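PDB 5V4D: putative translational inhibitor protein from Yersinia pestis, which is of unknown function but belongs to the Rid (YjgF-like) family, and so may act as an enamine/imine deaminase. Local coordinates for residues D96-K99 against G100-F103. Numbering follows the deposited sequence.
Sequences DYFK and GTIF. With CA (calcium ion), chain H.
F98 and T101 are joined across a type II beta turn in which G100 takes the third position, as the chain leaves its helix. The phi of G100, 86°, is the positive value found at that position of a type II turn. Beside it, the K99 chain is extended and leads away from the turn.

T101 closes the turn twice over on one acceptor. Its backbone N reaches F98 O at 3.0 Å, with an N-H...O angle of 159°, tilted somewhat out of the carbonyl plane. The hydroxyl OG1 donates to the same F98 O at 2.8 Å, in the carbonyl plane and on a lone pair. Chi1 of 76° sets OG1 between the backbone N and carbonyl carbon of T101, which turns the hydroxyl back to F98; there OG1 also lies 3.8 Å from F98 CD1, at the ring edge. Two donors thus share this one oxygen, and the turn is closed by both a backbone and a side-chain bond.

I102 points away, and its carbonyl accepts from K4 of a second subunit, whose Y19 meets F103. F103 then brings its ring back: CD1 packs on F98 CB at 3.9 Å, while CE1 is 3.7 Å from F98 O, which lies near the ring plane at the edge.

Upstream, D96 OD1 binds the calcium ion at 2.4 Å, a site shared with D92 O, and OD2 accepts from a calcium-bound water.

F98 touches P104 and Y97 packs against helix 49-66, while the turn links helix 87-98 to strand 105-110, an outermost strand of the sheet within this chain.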
loop_
_atom_site.group_PDB
_atom_site.type_symbol
_atom_site.label_atom_id
_atom_site.label_comp_id
_atom_site.label_asym_id
_atom_site.label_seq_id
_atom_site.Cartn_x
_atom_site.Cartn_y
_atom_site.Cartn_z
ATOM N N ASP A 96 6.883 -15.786 -14.324
ATOM C CA ASP A 96 7.895 -15.826 -15.370
ATOM C C ASP A 96 8.901 -14.710 -15.166
ATOM O O ASP A 96 10.120 -14.922 -15.259
ATOM C CB ASP A 96 7.261 -15.687 -16.751
ATOM C CG ASP A 96 6.236 -16.781 -17.088
ATOM O OD1 ASP A 96 6.125 -17.799 -16.378
ATOM O OD2 ASP A 96 5.547 -16.552 -18.124
ATOM N N TYR A 97 8.398 -13.509 -14.906
ATOM C CA TYR A 97 9.263 -12.343 -14.741
ATOM C C TYR A 97 10.194 -12.524 -13.557
ATOM O O TYR A 97 11.387 -12.174 -13.620
ATOM C CB TYR A 97 8.381 -11.093 -14.526
ATOM C CG TYR A 97 9.159 -9.813 -14.343
ATOM C CD1 TYR A 97 9.887 -9.260 -15.409
ATOM C CD2 TYR A 97 9.163 -9.153 -13.108
ATOM C CE1 TYR A 97 10.610 -8.071 -15.242
ATOM C CE2 TYR A 97 9.850 -7.972 -12.933
ATOM C CZ TYR A 97 10.582 -7.433 -14.006
ATOM O OH TYR A 97 11.297 -6.264 -13.803
ATOM N N PHE A 98 9.678 -13.092 -12.463
ATOM C CA PHE A 98 10.479 -13.208 -11.248
ATOM C C PHE A 98 11.198 -14.549 -11.108
ATOM O O PHE A 98 11.882 -14.761 -10.103
ATOM C CB PHE A 98 9.592 -12.962 -10.014
ATOM C CG PHE A 98 9.309 -11.510 -9.780
ATOM C CD1 PHE A 98 10.328 -10.671 -9.330
ATOM C CD2 PHE A 98 8.061 -10.980 -10.016
ATOM C CE1 PHE A 98 10.101 -9.297 -9.114
ATOM C CE2 PHE A 98 7.799 -9.625 -9.833
ATOM C CZ PHE A 98 8.822 -8.771 -9.348
ATOM N N LYS A 99 11.108 -15.435 -12.099
ATOM C CA LYS A 99 11.727 -16.754 -11.971
ATOM C C LYS A 99 13.218 -16.632 -11.647
ATOM O O LYS A 99 13.926 -15.788 -12.214
ATOM C CB LYS A 99 11.530 -17.557 -13.257
ATOM C CG LYS A 99 12.110 -18.978 -13.144
ATOM C CD LYS A 99 11.766 -19.893 -14.303
ATOM C CE LYS A 99 12.299 -21.315 -14.023
ATOM N NZ LYS A 99 11.728 -22.360 -14.918
ATOM N N GLY A 100 13.668 -17.442 -10.696
ATOM C CA GLY A 100 15.068 -17.476 -10.307
ATOM C C GLY A 100 15.462 -16.451 -9.271
ATOM O O GLY A 100 16.616 -16.458 -8.826
ATOM N N THR A 101 14.563 -15.559 -8.892
ATOM C CA THR A 101 14.803 -14.612 -7.815
ATOM C C THR A 101 14.071 -15.083 -6.579
ATOM O O THR A 101 13.184 -15.938 -6.659
ATOM C CB THR A 101 14.327 -13.190 -8.173
ATOM O OG1 THR A 101 12.898 -13.111 -8.078
ATOM C CG2 THR A 101 14.802 -12.806 -9.595
ATOM N N ILE A 102 14.454 -14.513 -5.428
ATOM C CA ILE A 102 13.664 -14.661 -4.208
ATOM C C ILE A 102 12.389 -13.834 -4.362
ATOM O O ILE A 102 12.433 -12.604 -4.507
ATOM C CB ILE A 102 14.453 -14.208 -2.982
ATOM C CG1 ILE A 102 15.691 -15.076 -2.780
ATOM C CG2 ILE A 102 13.548 -14.318 -1.757
ATOM C CD1 ILE A 102 16.506 -14.597 -1.562
ATOM N N PHE A 103 11.236 -14.508 -4.376
ATOM C CA PHE A 103 10.028 -13.803 -4.787
ATOM C C PHE A 103 9.727 -12.699 -3.792
ATOM O O PHE A 103 9.818 -12.911 -2.575
ATOM C CB PHE A 103 8.807 -14.719 -4.825
ATOM C CG PHE A 103 8.844 -15.807 -5.873
ATOM C CD1 PHE A 103 9.307 -15.591 -7.144
ATOM C CD2 PHE A 103 8.374 -17.075 -5.559
ATOM C CE1 PHE A 103 9.296 -16.592 -8.099
ATOM C CE2 PHE A 103 8.357 -18.056 -6.506
ATOM C CZ PHE A 103 8.825 -17.832 -7.759
HETATM CA CA CA H . 4.185 -19.144 -16.151
HETATM O O HOH W 1 3.481 -18.236 -18.248
#